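Local coordinates for protein minor fimbrium anchoring subunit Mfa2 (Porphyromonas gingivalis, PDB 5NFI) that anchors the minor (Mfa1) fimbriae in the outer membrane and regulates their length, without being part of the filament itself, at residues S149-P154 with D193-A198; I252-H257 with V269-N274. All blocks are in the same frame, centred on the assembly; numbering follows the deposited sequence.

How the contacts relate
Of the strands involved, 133-151 comes first and ends in contact 1, where 149-154 meets 193-198 after an excursion through strands 159-165 and 182-190, closing a loop of 38 residues. Contact 1 is therefore closed before contact 2 begins: the two follow in series and neither encloses the other. Contact 2 is more local, a hairpin whose strands 249-258 and 266-273 bring 252-257 and 269-274 together across 11 residues. The centres lie about 10 Å apart, for strand 249-258 runs parallel to strand 133-151 as its direct neighbour, and S149 probably bonds by its backbone N and O to I252 and L254. Four strands thus stand edge to edge in the order 196-202, 133-151, 249-258, 266-273.

Contact 1: S149-P154 with D193-A198; sequences SVDSLP and DSTCRA
Antiparallel strand pairing joins the end of strand 133-151 to strand 196-202, with V150 and C196 as the hydrogen-bonded pair. V150 N donates a hydrogen bond to C196 O at 2.9 Å, and C196 N returns a bond to V150 O at 3.0 Å. Beyond them the S149 and R197 CA atoms are 4.3 Å apart in a non-hydrogen-bonded pair. R197, extended from CG to NE, passes its aliphatic CG 3.5 Å from S149 OG; the small serine leaves room for the long chain, whose NH2 reaches D251 in a long, weak ion pair. In this fimbrillin-superfamily fold, made largely of strands, V150 and C196 turn to the face where V150 also packs on I161, so compact apolar groups suit them. Next to the V150-C196 pair, the side chains of D151 and T195 meet: T195 OG1 donates to D151 OD1 at 2.8 Å, nearly in line with the carboxylate C-O bond. The threonine chi1 of -39° keeps OG1 beside the backbone N, where it can meet the carboxylate. The other oxygen, D151 OD2, forms a salt bridge with R253 of strand 249-258. The chain then turns, and L153 CB lies 3.5 Å from S194 O.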
loop_
_atom_site.group_PDB
_atom_site.type_symbol
_atom_site.label_atom_id
_atom_site.label_comp_id
_atom_site.label_asym_id
_atom_site.label_seq_id
_atom_site.Cartn_x
_atom_site.Cartn_y
_atom_site.Cartn_z
ATOM N N SER A 149 -1.034 15.312 -13.336
ATOM C CA SER A 149 -0.697 16.409 -14.223
ATOM C C SER A 149 -1.484 17.637 -13.814
ATOM O O SER A 149 -2.686 17.549 -13.538
ATOM C CB SER A 149 -1.000 16.051 -15.678
ATOM O OG SER A 149 -0.643 14.713 -15.965
ATOM N N VAL A 150 -0.799 18.776 -13.744
ATOM C CA VAL A 150 -1.482 20.061 -13.661
ATOM C C VAL A 150 -1.361 20.749 -15.007
ATOM O O VAL A 150 -0.267 20.926 -15.548
ATOM C CB VAL A 150 -0.934 20.945 -12.547
ATOM C CG1 VAL A 150 -1.664 22.275 -12.530
ATOM C CG2 VAL A 150 -1.134 20.256 -11.228
ATOM N N ASP A 151 -2.524 21.110 -15.529
ATOM C CA ASP A 151 -2.706 21.532 -16.903
ATOM C C ASP A 151 -3.081 23.003 -17.037
ATOM O O ASP A 151 -3.711 23.586 -16.148
ATOM C CB ASP A 151 -3.799 20.684 -17.549
ATOM C CG ASP A 151 -3.524 20.402 -18.990
ATOM O OD1 ASP A 151 -2.335 20.282 -19.345
ATOM O OD2 ASP A 151 -4.488 20.305 -19.770
ATOM N N SER A 152 -2.729 23.569 -18.188
ATOM C CA SER A 152 -3.036 24.950 -18.529
ATOM C C SER A 152 -2.577 25.871 -17.406
ATOM O O SER A 152 -3.373 26.343 -16.596
ATOM C CB SER A 152 -4.529 25.117 -18.822
ATOM O OG SER A 152 -5.334 24.578 -17.788
ATOM N N LEU A 153 -1.277 26.119 -17.373
ATOM C CA LEU A 153 -0.641 26.762 -16.238
ATOM C C LEU A 153 0.607 27.485 -16.725
ATOM O O LEU A 153 1.525 26.854 -17.235
ATOM C CB LEU A 153 -0.299 25.705 -15.178
ATOM C CG LEU A 153 0.218 26.030 -13.781
ATOM C CD1 LEU A 153 -0.892 26.506 -12.879
ATOM C CD2 LEU A 153 0.841 24.783 -13.212
ATOM N N PRO A 154 0.643 28.814 -16.595
ATOM C CA PRO A 154 1.845 29.493 -17.074
ATOM C C PRO A 154 3.019 29.160 -16.174
ATOM O O PRO A 154 2.838 29.061 -14.958
ATOM C CB PRO A 154 1.474 30.978 -16.984
ATOM C CG PRO A 154 0.507 31.037 -15.862
ATOM C CD PRO A 154 -0.275 29.737 -15.910
ATOM N N ASP A 193 3.809 23.145 -22.593
ATOM C CA ASP A 193 4.089 24.550 -22.341
ATOM C C ASP A 193 3.396 25.007 -21.071
ATOM O O ASP A 193 3.867 25.911 -20.385
ATOM C CB ASP A 193 3.635 25.416 -23.512
ATOM C CG ASP A 193 4.650 25.465 -24.630
ATOM O OD1 ASP A 193 5.750 26.017 -24.401
ATOM O OD2 ASP A 193 4.346 24.962 -25.735
ATOM N N SER A 194 2.274 24.365 -20.769
ATOM C CA SER A 194 1.422 24.761 -19.666
ATOM C C SER A 194 1.112 23.579 -18.772
ATOM O O SER A 194 0.183 23.629 -17.972
ATOM C CB SER A 194 0.123 25.355 -20.196
ATOM O OG SER A 194 -0.718 24.325 -20.697
ATOM N N THR A 195 1.891 22.510 -18.922
ATOM C CA THR A 195 1.612 21.257 -18.226
ATOM C C THR A 195 2.804 20.696 -17.449
ATOM O O THR A 195 3.927 20.658 -17.945
ATOM C CB THR A 195 1.143 20.174 -19.203
ATOM O OG1 THR A 195 0.282 20.752 -20.192
ATOM C CG2 THR A 195 0.391 19.086 -18.456
ATOM N N CYS A 196 2.536 20.250 -16.224
ATOM C CA CYS A 196 3.560 19.631 -15.385
ATOM C C CYS A 196 3.062 18.275 -14.897
ATOM O O CYS A 196 1.925 18.156 -14.448
ATOM C CB CYS A 196 3.919 20.533 -14.191
ATOM S SG CYS A 196 5.299 19.912 -13.189
ATOM N N ARG A 197 3.917 17.261 -14.978
ATOM C CA ARG A 197 3.548 15.887 -14.650
ATOM C C ARG A 197 4.455 15.364 -13.543
ATOM O O ARG A 197 5.658 15.545 -13.601
ATOM C CB ARG A 197 3.650 15.003 -15.894
ATOM C CG ARG A 197 2.700 13.811 -15.951
ATOM C CD ARG A 197 2.997 12.991 -17.211
ATOM N NE ARG A 197 2.088 11.865 -17.460
ATOM C CZ ARG A 197 0.914 11.973 -18.087
ATOM N NH1 ARG A 197 0.485 13.170 -18.495
ATOM N NH2 ARG A 197 0.157 10.894 -18.294
ATOM N N ALA A 198 3.873 14.720 -12.539
ATOM C CA ALA A 198 4.613 14.155 -11.422
ATOM C C ALA A 198 4.224 12.684 -11.198
ATOM O O ALA A 198 3.052 12.310 -11.338
ATOM C CB ALA A 198 4.366 14.970 -10.164
#

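Contact 2: I252-H257 with V269-N274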
loop_
_atom_site.group_PDB
_atom_site.type_symbol
_atom_site.label_atom_id
_atom_site.label_comp_id
_atom_site.label_asym_id
_atom_site.label_seq_id
_atom_site.Cartn_x
_atom_site.Cartn_y
_atom_site.Cartn_z
ATOM N N ILE A 252 -4.189 11.186 -12.674
ATOM C CA ILE A 252 -4.937 12.319 -12.144
ATOM C C ILE A 252 -4.643 13.569 -12.939
ATOM O O ILE A 252 -3.472 13.909 -13.178
ATOM C CB ILE A 252 -4.600 12.581 -10.667
ATOM C CG1 ILE A 252 -4.761 11.288 -9.864
ATOM C CG2 ILE A 252 -5.456 13.728 -10.116
ATOM C CD1 ILE A 252 -4.509 11.448 -8.398
ATOM N N ARG A 253 -5.702 14.247 -13.363
ATOM C CA ARG A 253 -5.526 15.529 -14.026
ATOM C C ARG A 253 -6.124 16.670 -13.213
ATOM O O ARG A 253 -7.261 16.603 -12.753
ATOM C CB ARG A 253 -6.130 15.514 -15.421
ATOM C CG ARG A 253 -5.929 16.833 -16.137
ATOM C CD ARG A 253 -6.363 16.752 -17.571
ATOM N NE ARG A 253 -6.368 18.073 -18.167
ATOM C CZ ARG A 253 -7.399 18.586 -18.833
ATOM N NH1 ARG A 253 -8.508 17.869 -19.004
ATOM N NH2 ARG A 253 -7.314 19.806 -19.347
ATOM N N LEU A 254 -5.328 17.710 -13.030
ATOM C CA LEU A 254 -5.781 18.923 -12.376
ATOM C C LEU A 254 -5.826 20.045 -13.405
ATOM O O LEU A 254 -4.804 20.407 -13.986
ATOM C CB LEU A 254 -4.859 19.271 -11.220
ATOM C CG LEU A 254 -4.755 18.157 -10.179
ATOM C CD1 LEU A 254 -3.774 18.517 -9.051
ATOM C CD2 LEU A 254 -6.146 17.820 -9.647
ATOM N N VAL A 255 -7.019 20.556 -13.670
ATOM C CA VAL A 255 -7.141 21.652 -14.612
ATOM C C VAL A 255 -7.046 22.978 -13.871
ATOM O O VAL A 255 -7.874 23.281 -13.022
ATOM C CB VAL A 255 -8.446 21.580 -15.383
ATOM C CG1 VAL A 255 -8.475 22.663 -16.455
ATOM C CG2 VAL A 255 -8.592 20.193 -16.000
ATOM N N ALA A 256 -5.997 23.739 -14.166
ATOM C CA ALA A 256 -5.800 25.039 -13.546
ATOM C C ALA A 256 -6.417 26.129 -14.411
ATOM O O ALA A 256 -6.527 25.998 -15.635
ATOM C CB ALA A 256 -4.319 25.310 -13.324
ATOM N N HIS A 257 -6.827 27.206 -13.765
ATOM C CA HIS A 257 -7.295 28.371 -14.479
ATOM C C HIS A 257 -6.973 29.600 -13.645
ATOM O O HIS A 257 -6.929 29.531 -12.409
ATOM C CB HIS A 257 -8.793 28.273 -14.765
ATOM C CG HIS A 257 -9.304 29.348 -15.676
ATOM N ND1 HIS A 257 -8.474 30.097 -16.486
ATOM C CD2 HIS A 257 -10.558 29.806 -15.900
ATOM C CE1 HIS A 257 -9.196 30.961 -17.174
ATOM N NE2 HIS A 257 -10.466 30.802 -16.838
ATOM N N VAL A 269 -9.794 24.007 -11.061
ATOM C CA VAL A 269 -11.225 24.084 -11.356
ATOM C C VAL A 269 -11.803 22.789 -11.916
ATOM O O VAL A 269 -12.946 22.776 -12.369
ATOM C CB VAL A 269 -11.533 25.203 -12.386
ATOM C CG1 VAL A 269 -11.199 26.584 -11.818
ATOM C CG2 VAL A 269 -10.769 24.950 -13.676
ATOM N N GLN A 270 -11.010 21.721 -11.894
ATOM C CA GLN A 270 -11.420 20.398 -12.361
ATOM C C GLN A 270 -10.394 19.355 -11.952
ATOM O O GLN A 270 -9.196 19.482 -12.253
ATOM C CB GLN A 270 -11.589 20.357 -13.878
ATOM C CG GLN A 270 -13.018 20.444 -14.339
ATOM C CD GLN A 270 -13.160 20.371 -15.847
ATOM O OE1 GLN A 270 -12.212 20.043 -16.564
ATOM N NE2 GLN A 270 -14.358 20.680 -16.336
ATOM N N ILE A 271 -10.853 18.322 -11.266
ATOM C CA ILE A 271 -9.968 17.218 -10.983
ATOM C C ILE A 271 -10.496 15.932 -11.639
ATOM O O ILE A 271 -11.602 15.470 -11.354
ATOM C CB ILE A 271 -9.771 17.038 -9.463
ATOM C CG1 ILE A 271 -9.145 15.674 -9.169
ATOM C CG2 ILE A 271 -11.082 17.193 -8.727
ATOM C CD1 ILE A 271 -8.763 15.471 -7.719
ATOM N N TRP A 272 -9.708 15.403 -12.567
ATOM C CA TRP A 272 -10.021 14.163 -13.257
ATOM C C TRP A 272 -9.227 13.030 -12.626
ATOM O O TRP A 272 -8.040 13.199 -12.336
ATOM C CB TRP A 272 -9.681 14.259 -14.749
ATOM C CG TRP A 272 -10.439 15.296 -15.520
ATOM C CD1 TRP A 272 -10.255 16.655 -15.479
ATOM C CD2 TRP A 272 -11.468 15.065 -16.492
ATOM N NE1 TRP A 272 -11.121 17.280 -16.346
ATOM C CE2 TRP A 272 -11.873 16.326 -16.982
ATOM C CE3 TRP A 272 -12.101 13.918 -16.978
ATOM C CZ2 TRP A 272 -12.880 16.466 -17.936
ATOM C CZ3 TRP A 272 -13.095 14.059 -17.926
ATOM C CH2 TRP A 272 -13.478 15.324 -18.394
ATOM N N ILE A 273 -9.871 11.883 -12.416
ATOM C CA ILE A 273 -9.185 10.676 -11.953
ATOM C C ILE A 273 -9.608 9.486 -12.812
ATOM O O ILE A 273 -10.801 9.197 -12.959
ATOM C CB ILE A 273 -9.460 10.367 -10.473
ATOM C CG1 ILE A 273 -9.012 11.531 -9.600
ATOM C CG2 ILE A 273 -8.676 9.117 -10.030
ATOM C CD1 ILE A 273 -9.280 11.341 -8.125
ATOM N N ASN A 274 -8.608 8.834 -13.400
ATOM C CA ASN A 274 -8.792 7.719 -14.318
ATOM C C ASN A 274 -9.882 7.975 -15.349
ATOM O O ASN A 274 -10.679 7.094 -15.676
ATOM C CB ASN A 274 -9.064 6.442 -13.521
ATOM C CG ASN A 274 -7.842 5.999 -12.732
ATOM O OD1 ASN A 274 -6.770 6.611 -12.843
ATOM N ND2 ASN A 274 -7.988 4.954 -11.927
#
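W272 and R253 are a hydrogen-bonded pair across an antiparallel hairpin, their side chains alongside one another and pointing the same way. R253 NH1 lies over one face of the indole, 3.8 Å from W272 NE1, and the guanidinium and ring planes are tilted 27° apart. The arginine reaches this far because its chain is extended from CG to NE, with CG anti to the backbone N (chi1 -179°). V255 completes the cluster: its CG2 sits at the indole edge, 3.9 Å from W272 CD1, and also over the centre of a guanidinium face, 3.5 Å above that plane. This methyl, anti to the carbonyl carbon, is the valine branch that reaches both flat groups.

The next shell fixes these groups. W272 NE1 donates to Q270 OE1 at 3.0 Å, from above the amide carbonyl plane but close to the indole plane, so the glutamine gives the ring nitrogen a partner and probably limits its rotation. R253 NH2 makes a salt bridge with D151, which secures the far end of the arginine. Beneath the side chains, W272 N binds R253 O at 2.7 Å and R253 N donates back to W272 O; V255 N binds Q270 O at 2.8 Å, almost straight at 174°, and V255 O accepts from V269 N.

The other face is aliphatic and buried, as befits I252, L254, I271 and I273. L254 CD2 packs 3.7 Å from I271 CB, while I252 CG2, anti to the backbone N, lies near I273 CG1. On this side I252 and I273 meet L229 of helix 229-233, and I252 and L254 reach V148 on strand 133-151, which flanks strand 249-258; strand 266-273 is bordered by strand 276-280, whose H279 and I278 touch I271 and I273 respectively.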